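Local structure of beta-porphyranase A (Bacteroides plebeius, 4AW7) at residues N45-S50 / I313-V318; F226-Y231 / L268-F273. The protein hydrolyses the sulfated red-seaweed polysaccharide porphyran at its beta-D-galactose-(1->4)-alpha-L-galactose-6-sulfate linkages, releasing mostly disaccharides. All blocks are in the same frame, centred on the assembly; numbering follows the deposited sequence.

Contact 1: N45-S50 / I313-V318; sequences NIHSTS and ISIPFV. With L6S (6-O-sulfo-alpha-L-galactopyranose), chain B; GLA (alpha-D-galactopyranose), chain C; GAL (beta-D-galactopyranose), chain D.
N45 ND2 serves two backbone carbonyls: it lies 3.0 Å from S314 O, in a nearly straight bond (170°) within the plane of the amide, and it also donates to S41 O. This is the seam of the (beta/alpha)8 barrel, where the short first strand, 45-46, meets the last, 311-316, without regular strand pairing; the N45 side chain and a 2.8 Å backbone bond from H47 N to V318 O make the closure. Between these two bonds packs I315, its CD1 against N45 CB and its CG2 against CA and CB of H47.

With CG anti to the backbone N (chi1 -171°), the H47 ring enters the substrate cleft and turns one face to the edge of F317, a T-shaped pair with centroids 4.8 Å apart. NE2 is fixed by R69, while S319 joins H47 in binding the sulfated sugar. Were an alanine here, the F317 edge would probably lose its facing ring and the sulfate one donor. Beside the seam, N45 O is buried without a hydrogen-bond partner, its nearest neighbour across the contact being P316 CD at 3.2 Å. At the H47 ring edge, ND1 donates to O1S of the sulfated galactose at 3.0 Å.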
loop_
_atom_site.group_PDB
_atom_site.type_symbol
_atom_site.label_atom_id
_atom_site.label_comp_id
_atom_site.label_asym_id
_atom_site.label_seq_id
_atom_site.Cartn_x
_atom_site.Cartn_y
_atom_site.Cartn_z
ATOM N N ASN A 45 6.757 -8.856 -3.768
ATOM C CA ASN A 45 6.789 -8.726 -5.218
ATOM C C ASN A 45 7.938 -7.800 -5.578
ATOM O O ASN A 45 8.411 -7.016 -4.764
ATOM C CB ASN A 45 5.468 -8.139 -5.729
ATOM C CG ASN A 45 4.283 -9.020 -5.392
ATOM O OD1 ASN A 45 4.331 -10.231 -5.638
ATOM N ND2 ASN A 45 3.206 -8.462 -4.814
ATOM N N ILE A 46 8.328 -7.860 -6.848
ATOM C CA ILE A 46 9.194 -6.853 -7.449
ATOM C C ILE A 46 8.422 -6.148 -8.584
ATOM O O ILE A 46 7.467 -6.673 -9.138
ATOM C CB ILE A 46 10.554 -7.398 -7.970
ATOM C CG1 ILE A 46 10.371 -8.591 -8.934
ATOM C CG2 ILE A 46 11.434 -7.738 -6.819
ATOM C CD1 ILE A 46 11.643 -9.052 -9.662
ATOM N N HIS A 47 8.860 -4.939 -8.898
ATOM C CA HIS A 47 8.257 -4.104 -9.928
ATOM C C HIS A 47 8.852 -4.485 -11.286
ATOM O O HIS A 47 9.711 -3.795 -11.837
ATOM C CB HIS A 47 8.499 -2.608 -9.574
ATOM C CG HIS A 47 7.737 -1.666 -10.441
ATOM N ND1 HIS A 47 8.147 -1.329 -11.704
ATOM C CD2 HIS A 47 6.541 -1.040 -10.260
ATOM C CE1 HIS A 47 7.251 -0.517 -12.256
ATOM N NE2 HIS A 47 6.258 -0.319 -11.401
ATOM N N SER A 48 8.453 -5.654 -11.748
ATOM C CA SER A 48 9.018 -6.302 -12.922
ATOM C C SER A 48 8.056 -7.317 -13.451
ATOM O O SER A 48 7.176 -7.803 -12.723
ATOM C CB SER A 48 10.298 -7.018 -12.480
ATOM O OG SER A 48 10.985 -7.650 -13.548
ATOM N N THR A 49 8.266 -7.726 -14.712
ATOM C CA THR A 49 7.699 -8.987 -15.199
ATOM C C THR A 49 8.789 -9.855 -15.846
ATOM O O THR A 49 8.472 -10.791 -16.611
ATOM C CB THR A 49 6.535 -8.784 -16.167
ATOM O OG1 THR A 49 6.981 -8.027 -17.300
ATOM C CG2 THR A 49 5.358 -8.064 -15.502
ATOM N N SER A 50 10.045 -9.615 -15.475
ATOM C CA SER A 50 11.175 -10.294 -16.135
ATOM C C SER A 50 11.454 -11.691 -15.581
ATOM O O SER A 50 12.630 -12.068 -15.408
ATOM C CB SER A 50 12.429 -9.435 -15.984
ATOM O OG SER A 50 12.281 -8.232 -16.660
ATOM N N ILE A 313 -3.176 -5.955 -4.266
ATOM C CA ILE A 313 -1.751 -6.161 -4.504
ATOM C C ILE A 313 -1.019 -4.906 -4.057
ATOM O O ILE A 313 -1.580 -3.813 -4.133
ATOM C CB ILE A 313 -1.472 -6.503 -5.989
ATOM C CG1 ILE A 313 -0.055 -7.041 -6.204
ATOM C CG2 ILE A 313 -1.791 -5.322 -6.907
ATOM C CD1 ILE A 313 0.184 -7.738 -7.568
ATOM N N SER A 314 0.247 -5.065 -3.713
ATOM C CA SER A 314 1.174 -3.975 -3.472
ATOM C C SER A 314 2.513 -4.370 -4.077
ATOM O O SER A 314 2.852 -5.561 -4.132
ATOM C CB SER A 314 1.291 -3.580 -2.007
ATOM O OG SER A 314 1.903 -4.569 -1.206
ATOM N N ILE A 315 3.271 -3.388 -4.531
ATOM C CA ILE A 315 4.520 -3.614 -5.264
ATOM C C ILE A 315 5.622 -2.719 -4.716
ATOM O O ILE A 315 5.647 -1.514 -4.959
ATOM C CB ILE A 315 4.367 -3.290 -6.767
ATOM C CG1 ILE A 315 3.146 -3.964 -7.439
ATOM C CG2 ILE A 315 5.682 -3.628 -7.528
ATOM C CD1 ILE A 315 3.218 -5.429 -7.621
ATOM N N PRO A 316 6.567 -3.282 -3.956
ATOM C CA PRO A 316 7.773 -2.569 -3.571
ATOM C C PRO A 316 8.484 -2.033 -4.827
ATOM O O PRO A 316 8.614 -2.771 -5.807
ATOM C CB PRO A 316 8.595 -3.718 -2.894
ATOM C CG PRO A 316 7.583 -4.668 -2.425
ATOM C CD PRO A 316 6.587 -4.678 -3.492
ATOM N N PHE A 317 8.898 -0.771 -4.796
ATOM C CA PHE A 317 9.525 -0.186 -5.969
ATOM C C PHE A 317 11.002 -0.526 -6.048
ATOM O O PHE A 317 11.870 0.302 -5.743
ATOM C CB PHE A 317 9.226 1.307 -6.110
ATOM C CG PHE A 317 9.506 1.819 -7.488
ATOM C CD1 PHE A 317 8.630 1.515 -8.518
ATOM C CD2 PHE A 317 10.611 2.608 -7.770
ATOM C CE1 PHE A 317 8.825 2.010 -9.778
ATOM C CE2 PHE A 317 10.779 3.107 -9.052
ATOM C CZ PHE A 317 9.927 2.790 -10.025
ATOM N N VAL A 318 11.246 -1.766 -6.443
ATOM C CA VAL A 318 12.552 -2.346 -6.694
ATOM C C VAL A 318 12.278 -3.264 -7.895
ATOM O O VAL A 318 11.320 -4.063 -7.867
ATOM C CB VAL A 318 13.125 -3.110 -5.491
ATOM C CG1 VAL A 318 12.077 -3.961 -4.760
ATOM C CG2 VAL A 318 14.330 -3.985 -5.934
HETATM O O1S L6S B . 10.710 -0.918 -13.207
HETATM O O2S L6S B . 13.044 -0.170 -13.378
HETATM O O3S L6S B . 11.593 -0.278 -15.357
HETATM C C1 L6S B . 7.879 4.710 -13.538
HETATM C C2 L6S B . 8.125 5.251 -14.928
HETATM C C3 L6S B . 9.631 5.208 -15.234
HETATM C C4 L6S B . 10.131 3.720 -15.100
HETATM C C5 L6S B . 9.773 3.220 -13.695
HETATM C C6 L6S B . 9.918 1.682 -13.642
HETATM O O2 L6S B . 7.575 6.575 -15.085
HETATM O O3 L6S B . 9.927 5.720 -16.541
HETATM O O4 L6S B . 9.470 2.938 -16.109
HETATM O O5 L6S B . 8.402 3.420 -13.331
HETATM O O6 L6S B . 11.301 1.365 -13.635
HETATM S S1 L6S B . 11.682 -0.097 -13.880
HETATM C C1 GLA C . 6.555 7.317 -9.879
HETATM C C2 GLA C . 6.849 6.757 -11.284
HETATM C C3 GLA C . 8.114 5.918 -11.287
HETATM C C4 GLA C . 9.245 6.591 -10.551
HETATM C C5 GLA C . 8.780 6.969 -9.134
HETATM C C6 GLA C . 10.019 7.383 -8.260
HETATM O O1 GLA C . 5.985 6.457 -8.987
HETATM O O2 GLA C . 5.688 6.009 -11.771
HETATM O O3 GLA C . 8.606 5.726 -12.587
HETATM O O4 GLA C . 9.672 7.763 -11.272
HETATM O O5 GLA C . 7.684 7.974 -9.334
HETATM O O6 GLA C . 10.529 6.160 -7.567
HETATM C C1 GAL D . 6.555 7.317 -9.879
HETATM C C2 GAL D . 6.849 6.757 -11.284
HETATM C C3 GAL D . 8.114 5.918 -11.287
HETATM C C4 GAL D . 9.245 6.591 -10.551
HETATM C C5 GAL D . 8.780 6.969 -9.134
HETATM C C6 GAL D . 10.019 7.383 -8.260
HETATM O O1 GAL D . 5.339 8.160 -9.981
HETATM O O2 GAL D . 5.688 6.009 -11.771
HETATM O O3 GAL D . 8.606 5.726 -12.587
HETATM O O4 GAL D . 9.672 7.763 -11.272
HETATM O O5 GAL D . 7.684 7.974 -9.334
HETATM O O6 GAL D . 10.529 6.160 -7.567
#

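Contact 2: F226-Y231 / L268-F273; sequences FSVHLY and LAISEF. With GLA (alpha-D-galactopyranose), chain C; GAL (beta-D-galactopyranose), chain D.
The E272 side chain lies over one face of the H229 ring: CG sits 3.7 Å from the ring centroid, nearly on the ring normal, a CH-pi contact, and the carboxylate follows across the same face toward the rim, its plane only 22° from the ring's. The two belong to the sixth and seventh parallel strands of the (beta/alpha)8 barrel, 225-233 and 268-276. E272 is the probable nucleophile, placed near the end of the seventh strand as in clan GH-A glycosidases.

A269 N donates to F226 O at 2.9 Å, and L230 N to E272 O. S227 pairs with A269, but L230 pairs with F273, so 268-273 carries one extra residue, a bulge-like irregularity at S271. S271 OG stands at the edge of the H229 ring, 2.9 Å from NE2 in a weak bond, and is also bonded to E142.

On the other side of the sheet, I270 fits between V228 and L230: its CD1 lies alongside V228 CG2 at 3.6 Å, and its CG2 meets L230 CD1 at 4.0 Å. L230 CB meets F273 CB at 4.1 Å. Helix 245-262 covers V228 and I270 through L251; helix 293-305 sets F300 against L230 and F273.

Y231 has its ring plane steeply inclined to the carboxylate, and its hydroxyl donates to E272 OE1 at 2.7 Å on the anti side. E272 OE2 lies 2.6 Å from O2 of the bound galactose and forms a salt bridge with R69. With H229 against one face and Y231 and R69 at its two oxygens, the carboxylate has little freedom to turn. Because H229 ND1 is bonded to E146, the probable proton donor, the shared ring probably helps hold the two presumed catalytic carboxylates in fixed relation.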
loop_
_atom_site.group_PDB
_atom_site.type_symbol
_atom_site.label_atom_id
_atom_site.label_comp_id
_atom_site.label_asym_id
_atom_site.label_seq_id
_atom_site.Cartn_x
_atom_site.Cartn_y
_atom_site.Cartn_z
ATOM N N PHE A 226 -8.888 0.937 -6.482
ATOM C CA PHE A 226 -8.242 2.257 -6.552
ATOM C C PHE A 226 -6.788 2.119 -6.217
ATOM O O PHE A 226 -6.418 1.450 -5.253
ATOM C CB PHE A 226 -8.954 3.246 -5.627
ATOM C CG PHE A 226 -10.404 3.427 -6.022
ATOM C CD1 PHE A 226 -10.721 3.993 -7.250
ATOM C CD2 PHE A 226 -11.431 3.024 -5.199
ATOM C CE1 PHE A 226 -12.040 4.119 -7.655
ATOM C CE2 PHE A 226 -12.761 3.144 -5.611
ATOM C CZ PHE A 226 -13.055 3.694 -6.836
ATOM N N SER A 227 -5.948 2.791 -7.002
ATOM C CA SER A 227 -4.511 2.662 -6.891
ATOM C C SER A 227 -3.808 3.988 -6.660
ATOM O O SER A 227 -4.151 5.013 -7.247
ATOM C CB SER A 227 -3.939 1.956 -8.115
ATOM O OG SER A 227 -4.076 2.682 -9.308
ATOM N N VAL A 228 -2.792 3.921 -5.798
ATOM C CA VAL A 228 -1.962 5.030 -5.423
ATOM C C VAL A 228 -0.522 4.553 -5.275
ATOM O O VAL A 228 -0.254 3.374 -5.073
ATOM C CB VAL A 228 -2.436 5.723 -4.153
ATOM C CG1 VAL A 228 -3.934 6.148 -4.198
ATOM C CG2 VAL A 228 -2.139 4.921 -3.011
ATOM N N HIS A 229 0.399 5.505 -5.358
ATOM C CA HIS A 229 1.814 5.300 -5.097
ATOM C C HIS A 229 2.171 5.949 -3.775
ATOM O O HIS A 229 1.709 7.076 -3.493
ATOM C CB HIS A 229 2.637 5.931 -6.212
ATOM C CG HIS A 229 2.388 5.306 -7.547
ATOM N ND1 HIS A 229 2.833 5.853 -8.736
ATOM C CD2 HIS A 229 1.712 4.178 -7.866
ATOM C CE1 HIS A 229 2.461 5.033 -9.715
ATOM N NE2 HIS A 229 1.781 4.025 -9.215
ATOM N N LEU A 230 2.938 5.238 -2.956
ATOM C CA LEU A 230 3.325 5.717 -1.628
ATOM C C LEU A 230 4.830 5.801 -1.503
ATOM O O LEU A 230 5.516 4.770 -1.500
ATOM C CB LEU A 230 2.771 4.792 -0.534
ATOM C CG LEU A 230 1.254 4.736 -0.404
ATOM C CD1 LEU A 230 0.890 3.640 0.598
ATOM C CD2 LEU A 230 0.643 6.098 -0.033
ATOM N N TYR A 231 5.324 7.029 -1.356
ATOM C CA TYR A 231 6.751 7.278 -1.261
ATOM C C TYR A 231 7.115 8.145 -0.058
ATOM O O TYR A 231 6.413 9.128 0.256
ATOM C CB TYR A 231 7.256 7.983 -2.527
ATOM C CG TYR A 231 7.428 7.015 -3.682
ATOM C CD1 TYR A 231 8.558 6.211 -3.754
ATOM C CD2 TYR A 231 6.492 6.900 -4.673
ATOM C CE1 TYR A 231 8.726 5.318 -4.781
ATOM C CE2 TYR A 231 6.659 5.997 -5.726
ATOM C CZ TYR A 231 7.803 5.235 -5.765
ATOM O OH TYR A 231 8.006 4.349 -6.803
ATOM N N LEU A 268 -7.962 -1.663 -2.679
ATOM C CA LEU A 268 -6.833 -0.835 -3.021
ATOM C C LEU A 268 -5.759 -1.602 -3.738
ATOM O O LEU A 268 -5.607 -2.805 -3.577
ATOM C CB LEU A 268 -6.251 -0.245 -1.735
ATOM C CG LEU A 268 -7.229 0.466 -0.847
ATOM C CD1 LEU A 268 -6.525 0.793 0.508
ATOM C CD2 LEU A 268 -7.873 1.685 -1.469
ATOM N N ALA A 269 -4.956 -0.893 -4.518
ATOM C CA ALA A 269 -3.741 -1.456 -5.101
ATOM C C ALA A 269 -2.642 -0.426 -4.956
ATOM O O ALA A 269 -2.818 0.731 -5.376
ATOM C CB ALA A 269 -3.964 -1.822 -6.567
ATOM N N ILE A 270 -1.545 -0.784 -4.290
ATOM C CA ILE A 270 -0.425 0.117 -4.101
ATOM C C ILE A 270 0.602 -0.261 -5.148
ATOM O O ILE A 270 1.440 -1.136 -4.948
ATOM C CB ILE A 270 0.139 0.110 -2.657
ATOM C CG1 ILE A 270 -0.983 0.249 -1.632
ATOM C CG2 ILE A 270 1.236 1.154 -2.507
ATOM C CD1 ILE A 270 -1.880 1.521 -1.837
ATOM N N SER A 271 0.454 0.340 -6.327
ATOM C CA SER A 271 1.202 -0.145 -7.482
ATOM C C SER A 271 2.682 0.229 -7.489
ATOM O O SER A 271 3.446 -0.329 -8.267
ATOM C CB SER A 271 0.486 0.240 -8.794
ATOM O OG SER A 271 0.206 1.618 -8.814
ATOM N N GLU A 272 3.078 1.155 -6.595
ATOM C CA GLU A 272 4.474 1.425 -6.252
ATOM C C GLU A 272 4.529 1.900 -4.809
ATOM O O GLU A 272 3.735 2.736 -4.419
ATOM C CB GLU A 272 5.101 2.547 -7.081
ATOM C CG GLU A 272 5.026 2.384 -8.607
ATOM C CD GLU A 272 5.508 3.607 -9.346
ATOM O OE1 GLU A 272 6.223 4.451 -8.761
ATOM O OE2 GLU A 272 5.174 3.762 -10.531
ATOM N N PHE A 273 5.463 1.389 -4.027
ATOM C CA PHE A 273 5.786 1.996 -2.738
ATOM C C PHE A 273 7.284 1.931 -2.471
ATOM O O PHE A 273 7.939 0.947 -2.797
ATOM C CB PHE A 273 4.965 1.475 -1.566
ATOM C CG PHE A 273 5.186 0.036 -1.153
ATOM C CD1 PHE A 273 4.495 -1.022 -1.776
ATOM C CD2 PHE A 273 6.040 -0.286 -0.096
ATOM C CE1 PHE A 273 4.629 -2.317 -1.332
ATOM C CE2 PHE A 273 6.146 -1.593 0.352
ATOM C CZ PHE A 273 5.466 -2.603 -0.254
HETATM C C1 GLA C . 6.555 7.317 -9.879
HETATM C C2 GLA C . 6.849 6.757 -11.284
HETATM C C3 GLA C . 8.114 5.918 -11.287
HETATM C C4 GLA C . 9.245 6.591 -10.551
HETATM C C5 GLA C . 8.780 6.969 -9.134
HETATM C C6 GLA C . 10.019 7.383 -8.260
HETATM O O1 GLA C . 5.985 6.457 -8.987
HETATM O O2 GLA C . 5.688 6.009 -11.771
HETATM O O3 GLA C . 8.606 5.726 -12.587
HETATM O O4 GLA C . 9.672 7.763 -11.272
HETATM O O5 GLA C . 7.684 7.974 -9.334
HETATM O O6 GLA C . 10.529 6.160 -7.567
HETATM C C1 GAL D . 6.555 7.317 -9.879
HETATM C C2 GAL D . 6.849 6.757 -11.284
HETATM C C3 GAL D . 8.114 5.918 -11.287
HETATM C C4 GAL D . 9.245 6.591 -10.551
HETATM C C5 GAL D . 8.780 6.969 -9.134
HETATM C C6 GAL D . 10.019 7.383 -8.260
HETATM O O1 GAL D . 5.339 8.160 -9.981
HETATM O O2 GAL D . 5.688 6.009 -11.771
HETATM O O3 GAL D . 8.606 5.726 -12.587
HETATM O O4 GAL D . 9.672 7.763 -11.272
HETATM O O5 GAL D . 7.684 7.974 -9.334
HETATM O O6 GAL D . 10.529 6.160 -7.567
#

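How the contacts relate
The two contacts lie in one curled parallel barrel, their centres 11 Å apart. Contact 2 joins strands 225-233 and 268-276; the next strand round the barrel is 311-316, which in contact 1 meets 45-46, closing the circle without regular strand pairing. In the sequence, both segments of contact 2 fall between those of contact 1. The two are stitched together directly: I315 N lies 2.9 Å from I270 O and F317 N 2.8 Å from F273 O, both probable hydrogen bonds. Both reach the galactose. F317 from contact 1 and Y231 from contact 2, together with I276, form the subsite -1 pocket that contributes to tolerance of methylated galactose.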